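Local coordinates for protein peptidoglycan-N-acetylmuramic acid deacetylase PdaC (Bacillus subtilis subsp. subtilis str. 168, PDB 6H8N) that removes acetyl groups from N-acetylmuramic acid residues of peptidoglycan, a change that confers resistance to lysozyme, and also deacylates short chitin oligomers, at residues G66-S69 with W70-L74; D92-E95 with K96-Y100; G19-P22 with A23-N26. The protein carries 1 engineered substitution. One frame throughout, in Å; residues are numbered along the deposited sequence. Where two conformers were deposited one is given.

Contact 1. Residues G66-S69 with W70-L74; sequences GNHS and WSHPL. With ZN (zinc ion), chain C.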
loop_
_atom_site.group_PDB
_atom_site.type_symbol
_atom_site.label_atom_id
_atom_site.label_comp_id
_atom_site.label_asym_id
_atom_site.label_seq_id
_atom_site.Cartn_x
_atom_site.Cartn_y
_atom_site.Cartn_z
ATOM N N GLY A 66 -6.342 -0.636 0.338
ATOM C CA GLY A 66 -6.709 0.588 -0.331
ATOM C C GLY A 66 -7.241 0.306 -1.726
ATOM O O GLY A 66 -7.115 -0.793 -2.251
ATOM N N ASN A 67 -7.850 1.325 -2.314
ATOM C CA ASN A 67 -8.518 1.224 -3.604
ATOM C C ASN A 67 -7.581 1.676 -4.723
ATOM O O ASN A 67 -7.047 2.784 -4.664
ATOM C CB ASN A 67 -9.750 2.136 -3.516
ATOM C CG ASN A 67 -10.651 2.094 -4.733
ATOM O OD1 ASN A 67 -10.212 2.127 -5.887
ATOM N ND2 ASN A 67 -11.950 2.099 -4.474
ATOM N N HIS A 68 -7.390 0.830 -5.740
ATOM C CA HIS A 68 -6.480 1.138 -6.848
ATOM C C HIS A 68 -7.199 1.169 -8.190
ATOM O O HIS A 68 -6.571 0.987 -9.232
ATOM C CB HIS A 68 -5.329 0.139 -6.856
ATOM C CG HIS A 68 -4.137 0.538 -7.677
ATOM N ND1 HIS A 68 -3.572 1.794 -7.666
ATOM C CD2 HIS A 68 -3.364 -0.214 -8.493
ATOM C CE1 HIS A 68 -2.514 1.805 -8.471
ATOM N NE2 HIS A 68 -2.353 0.594 -8.967
ATOM N N SER A 69 -8.515 1.435 -8.168
ATOM C CA SER A 69 -9.391 1.446 -9.346
ATOM C C SER A 69 -9.835 0.047 -9.728
ATOM O O SER A 69 -9.395 -0.948 -9.143
ATOM C CB SER A 69 -8.765 2.148 -10.561
ATOM O OG SER A 69 -7.984 1.278 -11.364
ATOM N N TRP A 70 -10.770 -0.035 -10.684
ATOM C CA TRP A 70 -11.303 -1.322 -11.116
ATOM C C TRP A 70 -10.371 -2.017 -12.105
ATOM O O TRP A 70 -10.030 -3.189 -11.934
ATOM C CB TRP A 70 -12.702 -1.145 -11.729
ATOM C CG TRP A 70 -13.283 -2.474 -12.102
ATOM C CD1 TRP A 70 -13.201 -3.107 -13.318
ATOM C CD2 TRP A 70 -14.019 -3.356 -11.250
ATOM N NE1 TRP A 70 -13.834 -4.326 -13.264
ATOM C CE2 TRP A 70 -14.342 -4.507 -12.006
ATOM C CE3 TRP A 70 -14.437 -3.284 -9.925
ATOM C CZ2 TRP A 70 -15.058 -5.571 -11.475
ATOM C CZ3 TRP A 70 -15.143 -4.336 -9.401
ATOM C CH2 TRP A 70 -15.451 -5.470 -10.175
ATOM N N SER A 71 -9.962 -1.301 -13.164
ATOM C CA SER A 71 -9.229 -1.903 -14.278
ATOM C C SER A 71 -7.983 -1.109 -14.669
ATOM O O SER A 71 -7.432 -1.334 -15.755
ATOM C CB SER A 71 -10.155 -2.081 -15.490
ATOM O OG SER A 71 -10.689 -0.835 -15.865
ATOM N N HIS A 72 -7.515 -0.211 -13.815
ATOM C CA HIS A 72 -6.204 0.446 -13.957
ATOM C C HIS A 72 -6.114 1.449 -15.107
ATOM O O HIS A 72 -5.023 1.614 -15.659
ATOM C CB HIS A 72 -5.067 -0.586 -14.114
ATOM C CG HIS A 72 -3.779 -0.177 -13.457
ATOM N ND1 HIS A 72 -2.875 0.677 -14.045
ATOM C CD2 HIS A 72 -3.250 -0.513 -12.257
ATOM C CE1 HIS A 72 -1.859 0.872 -13.226
ATOM N NE2 HIS A 72 -2.055 0.154 -12.135
ATOM N N PRO A 73 -7.170 2.175 -15.473
ATOM C CA PRO A 73 -6.984 3.275 -16.418
ATOM C C PRO A 73 -6.281 4.434 -15.736
ATOM O O PRO A 73 -6.314 4.591 -14.515
ATOM C CB PRO A 73 -8.419 3.668 -16.776
ATOM C CG PRO A 73 -9.170 3.429 -15.501
ATOM C CD PRO A 73 -8.533 2.188 -14.899
ATOM N N LEU A 74 -5.663 5.293 -16.543
ATOM C CA LEU A 74 -5.275 6.606 -16.063
ATOM C C LEU A 74 -6.546 7.421 -15.858
ATOM O O LEU A 74 -7.263 7.720 -16.825
ATOM C CB LEU A 74 -4.337 7.272 -17.071
ATOM C CG LEU A 74 -3.889 8.692 -16.742
ATOM C CD1 LEU A 74 -3.217 8.787 -15.360
ATOM C CD2 LEU A 74 -2.919 9.178 -17.832
HETATM ZN ZN ZN C . -1.043 -0.060 -10.406
#
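His68 and His72 reach the same zinc ion from two points of one tight turn, each through NE2 at 2.0 Å from the metal. Their imidazole planes stand at 82° to each other, and the two NE2 atoms come within 3.2 Å because both are ligands of the metal. The His68 side chain swings its ring clear of the backbone nitrogen (chi1 -164°), while the His72 ring is set edge-to-face with that of Tyr109. ND1 of His68 gives a hydrogen bond to the backbone O of Arg106, which fixes the rotation of the ring and leaves NE2 for the metal; Asp18 adds a further zinc ligand through OD1.

Ser69 holds the turn between the histidines. Its OG donates to His68 O at 2.6 Å, in the carbonyl plane on a lone pair, and accepts the backbone N-H of His72 at 2.9 Å over a bent 138° path. Pro73 CD rests against the same hydroxyl. Two residues back, Asn67 OD1 takes the N-H of Ser69 at 2.9 Å, an Asx turn that bends the chain as it leaves the strand.

The two histidines belong to the His-x-x-x-His element of the NodB deacetylase metal site. Strand 64-67 runs beside strand 40-43 into this turn, and Ser69, Trp70 and Pro73 lie against helix 80-98.

Contact 2. Residues D92-E95 with K96-Y100; sequences DIIE and KISGY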
loop_
_atom_site.group_PDB
_atom_site.type_symbol
_atom_site.label_atom_id
_atom_site.label_comp_id
_atom_site.label_asym_id
_atom_site.label_seq_id
_atom_site.Cartn_x
_atom_site.Cartn_y
_atom_site.Cartn_z
ATOM N N ASP A 92 -17.322 -1.090 -3.991
ATOM C CA ASP A 92 -18.480 -1.967 -3.901
ATOM C C ASP A 92 -18.080 -3.435 -3.841
ATOM O O ASP A 92 -18.642 -4.195 -3.044
ATOM C CB ASP A 92 -19.435 -1.720 -5.079
ATOM C CG ASP A 92 -20.141 -0.381 -5.003
ATOM O OD1 ASP A 92 -20.108 0.268 -3.940
ATOM O OD2 ASP A 92 -20.749 0.020 -6.029
ATOM N N ILE A 93 -17.122 -3.872 -4.665
ATOM C CA ILE A 93 -16.756 -5.288 -4.631
ATOM C C ILE A 93 -16.069 -5.627 -3.311
ATOM O O ILE A 93 -16.293 -6.698 -2.730
ATOM C CB ILE A 93 -15.934 -5.717 -5.866
ATOM C CG1 ILE A 93 -15.793 -7.241 -5.950
ATOM C CG2 ILE A 93 -14.527 -5.103 -5.861
ATOM C CD1 ILE A 93 -17.106 -7.982 -6.189
ATOM N N ILE A 94 -15.222 -4.723 -2.813
ATOM C CA ILE A 94 -14.563 -4.971 -1.536
ATOM C C ILE A 94 -15.604 -5.086 -0.428
ATOM O O ILE A 94 -15.540 -5.991 0.412
ATOM C CB ILE A 94 -13.521 -3.884 -1.256
ATOM C CG1 ILE A 94 -12.388 -3.984 -2.276
ATOM C CG2 ILE A 94 -13.002 -3.961 0.190
ATOM C CD1 ILE A 94 -11.472 -2.780 -2.279
ATOM N N GLU A 95 -16.604 -4.198 -0.432
ATOM C CA GLU A 95 -17.668 -4.250 0.570
ATOM C C GLU A 95 -18.474 -5.542 0.468
ATOM O O GLU A 95 -18.801 -6.166 1.487
ATOM C CB GLU A 95 -18.571 -3.031 0.385
ATOM C CG GLU A 95 -19.961 -3.112 1.026
ATOM C CD GLU A 95 -19.938 -3.081 2.535
ATOM O OE1 GLU A 95 -21.029 -3.237 3.127
ATOM O OE2 GLU A 95 -18.868 -2.889 3.129
ATOM N N LYS A 96 -18.794 -5.964 -0.753
ATOM C CA LYS A 96 -19.612 -7.156 -0.967
ATOM C C LYS A 96 -18.933 -8.421 -0.468
ATOM O O LYS A 96 -19.609 -9.360 -0.032
ATOM C CB LYS A 96 -19.915 -7.283 -2.460
ATOM C CG LYS A 96 -20.856 -8.382 -2.869
ATOM C CD LYS A 96 -21.280 -8.173 -4.324
ATOM C CE LYS A 96 -20.685 -9.220 -5.242
ATOM N NZ LYS A 96 -21.311 -10.550 -5.010
ATOM N N ILE A 97 -17.611 -8.487 -0.562
ATOM C CA ILE A 97 -16.868 -9.667 -0.145
ATOM C C ILE A 97 -16.559 -9.647 1.343
ATOM O O ILE A 97 -16.540 -10.700 1.982
ATOM C CB ILE A 97 -15.579 -9.777 -0.980
ATOM C CG1 ILE A 97 -15.927 -10.085 -2.437
ATOM C CG2 ILE A 97 -14.625 -10.819 -0.388
ATOM C CD1 ILE A 97 -14.801 -9.818 -3.376
ATOM N N SER A 98 -16.278 -8.469 1.893
ATOM C CA SER A 98 -15.633 -8.364 3.197
ATOM C C SER A 98 -16.324 -7.439 4.184
ATOM O O SER A 98 -15.966 -7.469 5.366
ATOM C CB SER A 98 -14.184 -7.873 3.022
ATOM O OG SER A 98 -14.143 -6.498 2.682
ATOM N N GLY A 99 -17.242 -6.582 3.746
ATOM C CA GLY A 99 -17.804 -5.588 4.642
ATOM C C GLY A 99 -16.862 -4.472 5.024
ATOM O O GLY A 99 -17.196 -3.672 5.905
ATOM N N TYR A 100 -15.684 -4.403 4.400
ATOM C CA TYR A 100 -14.694 -3.361 4.671
ATOM C C TYR A 100 -14.840 -2.236 3.657
ATOM O O TYR A 100 -15.073 -2.488 2.471
ATOM C CB TYR A 100 -13.318 -4.003 4.546
ATOM C CG TYR A 100 -12.050 -3.189 4.801
ATOM C CD1 TYR A 100 -11.397 -3.272 6.035
ATOM C CD2 TYR A 100 -11.413 -2.506 3.771
ATOM C CE1 TYR A 100 -10.187 -2.614 6.262
ATOM C CE2 TYR A 100 -10.235 -1.791 3.995
ATOM C CZ TYR A 100 -9.590 -1.896 5.236
ATOM O OH TYR A 100 -8.350 -1.271 5.478
#
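The Glu95 carboxylate meets the backbone of Gly99 at the solvent-facing side of a helix end. The Glu95 chain leaves with CG turned from the backbone N (chi1 162°) and bends at chi2, which turns the carboxylate toward the C-terminal end of the helix, where OE2 lies 3.3 Å from Gly99 CA. The backbone O of Glu95 accepts the N-H of Gly99 at 2.8 Å, and Gly99 then leaves helical geometry with positive phi.

Lys96, also on the exposed side, starts out extended and bends at chi3 and chi4. Its CE methylene passes CD1 of Ile93 at 3.9 Å, the two chains crossing at an oblique angle, while CB sits near the O of Asp92, the acceptor of the Lys96 N-H. In the conformer given, Ile97 CD1, one turn further on, meets Ile93 CG1.

The carbonyl of Ile94, whose side chain is buried, is gripped twice by Ser98, by its N-H at 3.0 Å and by its hydroxyl at 2.7 Å, the latter from above the carbonyl plane. The same hydroxyl accepts the N-H of Tyr100 at 3.1 Å, an ST turn that draws the chain round after the helix. There CG2 of Ile94 touches Tyr100 O at 3.4 Å and lies obliquely near the ring.

This is the C-terminal end of helix 80-98. Ile93 and Ile97 lean on Val48 of helix 45-50, Ser98 and Tyr100 on Leu59 of helix 52-60, and Tyr100 OH bonds to Val65 N of strand 64-67.

Contact 3. Residues G19-P22 with A23-N26; sequences GPNP and ATTN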
loop_
_atom_site.group_PDB
_atom_site.type_symbol
_atom_site.label_atom_id
_atom_site.label_comp_id
_atom_site.label_asym_id
_atom_site.label_seq_id
_atom_site.Cartn_x
_atom_site.Cartn_y
_atom_site.Cartn_z
ATOM N N GLY A 19 -2.472 -6.082 -7.135
ATOM C CA GLY A 19 -3.043 -7.381 -6.810
ATOM C C GLY A 19 -4.526 -7.245 -6.480
ATOM O O GLY A 19 -5.129 -6.186 -6.666
ATOM N N PRO A 20 -5.127 -8.301 -5.934
ATOM C CA PRO A 20 -4.449 -9.539 -5.536
ATOM C C PRO A 20 -4.077 -10.441 -6.692
ATOM O O PRO A 20 -4.736 -10.480 -7.734
ATOM C CB PRO A 20 -5.497 -10.245 -4.674
ATOM C CG PRO A 20 -6.794 -9.703 -5.134
ATOM C CD PRO A 20 -6.535 -8.288 -5.508
ATOM N N ASN A 21 -2.998 -11.192 -6.488
ATOM C CA ASN A 21 -2.576 -12.248 -7.398
ATOM C C ASN A 21 -2.090 -13.371 -6.500
ATOM O O ASN A 21 -0.975 -13.289 -5.966
ATOM C CB ASN A 21 -1.450 -11.750 -8.294
ATOM C CG ASN A 21 -1.064 -12.754 -9.312
ATOM O OD1 ASN A 21 -1.925 -13.303 -9.978
ATOM N ND2 ASN A 21 0.228 -13.040 -9.432
ATOM N N PRO A 22 -2.884 -14.424 -6.290
ATOM C CA PRO A 22 -2.516 -15.400 -5.242
ATOM C C PRO A 22 -1.062 -15.845 -5.240
ATOM O O PRO A 22 -0.428 -15.831 -4.182
ATOM C CB PRO A 22 -3.508 -16.538 -5.486
ATOM C CG PRO A 22 -4.732 -15.843 -5.975
ATOM C CD PRO A 22 -4.230 -14.697 -6.830
ATOM N N ALA A 23 -0.507 -16.218 -6.395
ATOM C CA ALA A 23 0.823 -16.802 -6.401
ATOM C C ALA A 23 1.851 -15.853 -5.808
ATOM O O ALA A 23 2.780 -16.292 -5.120
ATOM C CB ALA A 23 1.211 -17.208 -7.818
ATOM N N THR A 24 1.717 -14.554 -6.064
ATOM C CA THR A 24 2.678 -13.584 -5.560
ATOM C C THR A 24 2.200 -12.921 -4.271
ATOM O O THR A 24 2.966 -12.825 -3.306
ATOM C CB THR A 24 2.973 -12.539 -6.637
ATOM O OG1 THR A 24 1.742 -12.013 -7.137
ATOM C CG2 THR A 24 3.722 -13.161 -7.795
ATOM N N THR A 25 0.932 -12.510 -4.208
ATOM C CA THR A 25 0.406 -11.883 -3.004
ATOM C C THR A 25 0.484 -12.808 -1.803
ATOM O O THR A 25 0.829 -12.368 -0.703
ATOM C CB THR A 25 -1.034 -11.424 -3.239
ATOM O OG1 THR A 25 -1.093 -10.620 -4.425
ATOM C CG2 THR A 25 -1.562 -10.640 -2.039
ATOM N N ASN A 26 0.174 -14.102 -1.980
ATOM C CA ASN A 26 0.230 -15.010 -0.830
ATOM C C ASN A 26 1.649 -15.170 -0.297
ATOM O O ASN A 26 1.856 -15.330 0.909
ATOM C CB ASN A 26 -0.338 -16.386 -1.164
ATOM C CG ASN A 26 -1.839 -16.403 -1.221
ATOM O OD1 ASN A 26 -2.521 -15.672 -0.491
ATOM N ND2 ASN A 26 -2.372 -17.290 -2.038
#
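A local helix-start contact joins Gly19-Pro22, the loop that leaves strand 11-17, to Ala23-Asn26 in the first turn of helix 22-35. Asn21 occupies the N-cap position, but its side chain makes no capping bond; its backbone and the two threonines do most of the joining. The carbonyl O of Asn21 takes the N-H of Thr25 at 2.7 Å and, more weakly, that of Thr24. Next along, Pro22 O accepts the N-H of Asn26 at 2.9 Å, so the helical pattern is established at once. As a proline, Pro22 has no N-H to contribute at this helix start.

Thr25 returns the bond with its side chain. With chi1 at -52° its hydroxyl lies beside its own backbone N and faces back down the helix, where OG1 accepts the N-H of Asn21 at 2.9 Å along a nearly straight 166° path. Thr25 OG1 is also bonded to Asp160 OD2. The side chain of Asn21, meanwhile, reaches Thr24 within the first turn: ND2 donates to OG1 at 2.9 Å, with the hydroxyl lying in the amide plane. Thr24 OG1 has a second partner in the backbone O of Asp160, while Arg47 NH1 bonds to Asn21 OD1 and so holds the other end of the amide. Pro22 CB packs 3.7 Å from ND2 of Asn26.

The cis peptide bond before Pro20 bends the chain just after Asp18, a zinc ligand. The segment follows Ser17, an engineered residue at the position of the proton acceptor inferred by similarity. An Asp-Asp-Gly-Pro run, its first Asp replaced here by the engineered Ser17 and leading from the first strand into the first helix, is characteristic of the NodB deacetylase fold.

How the contacts relate
Along the chain the order is contact 3, contact 1, contact 2, all within the NodB homology region, the C-terminal polysaccharide deacetylase domain of a longer protein. Contact 3 follows strand 11-17 and contact 1 takes in the end of strand 64-67; both strands pair in parallel with strand 40-43. Their centres lie 16 Å apart without touching. Both adjoin the zinc site: Asp18 immediately precedes contact 3, and contact 1 supplies His68 and His72. Contact 2, at the far end of helix 80-98, meets contact 1 where Trp70 CZ3 packs on Ile93 CG2 at 3.7 Å. The metal site thus draws on two loops, with the side chain of Ile94, in the helix end, about 13 Å from the zinc ion.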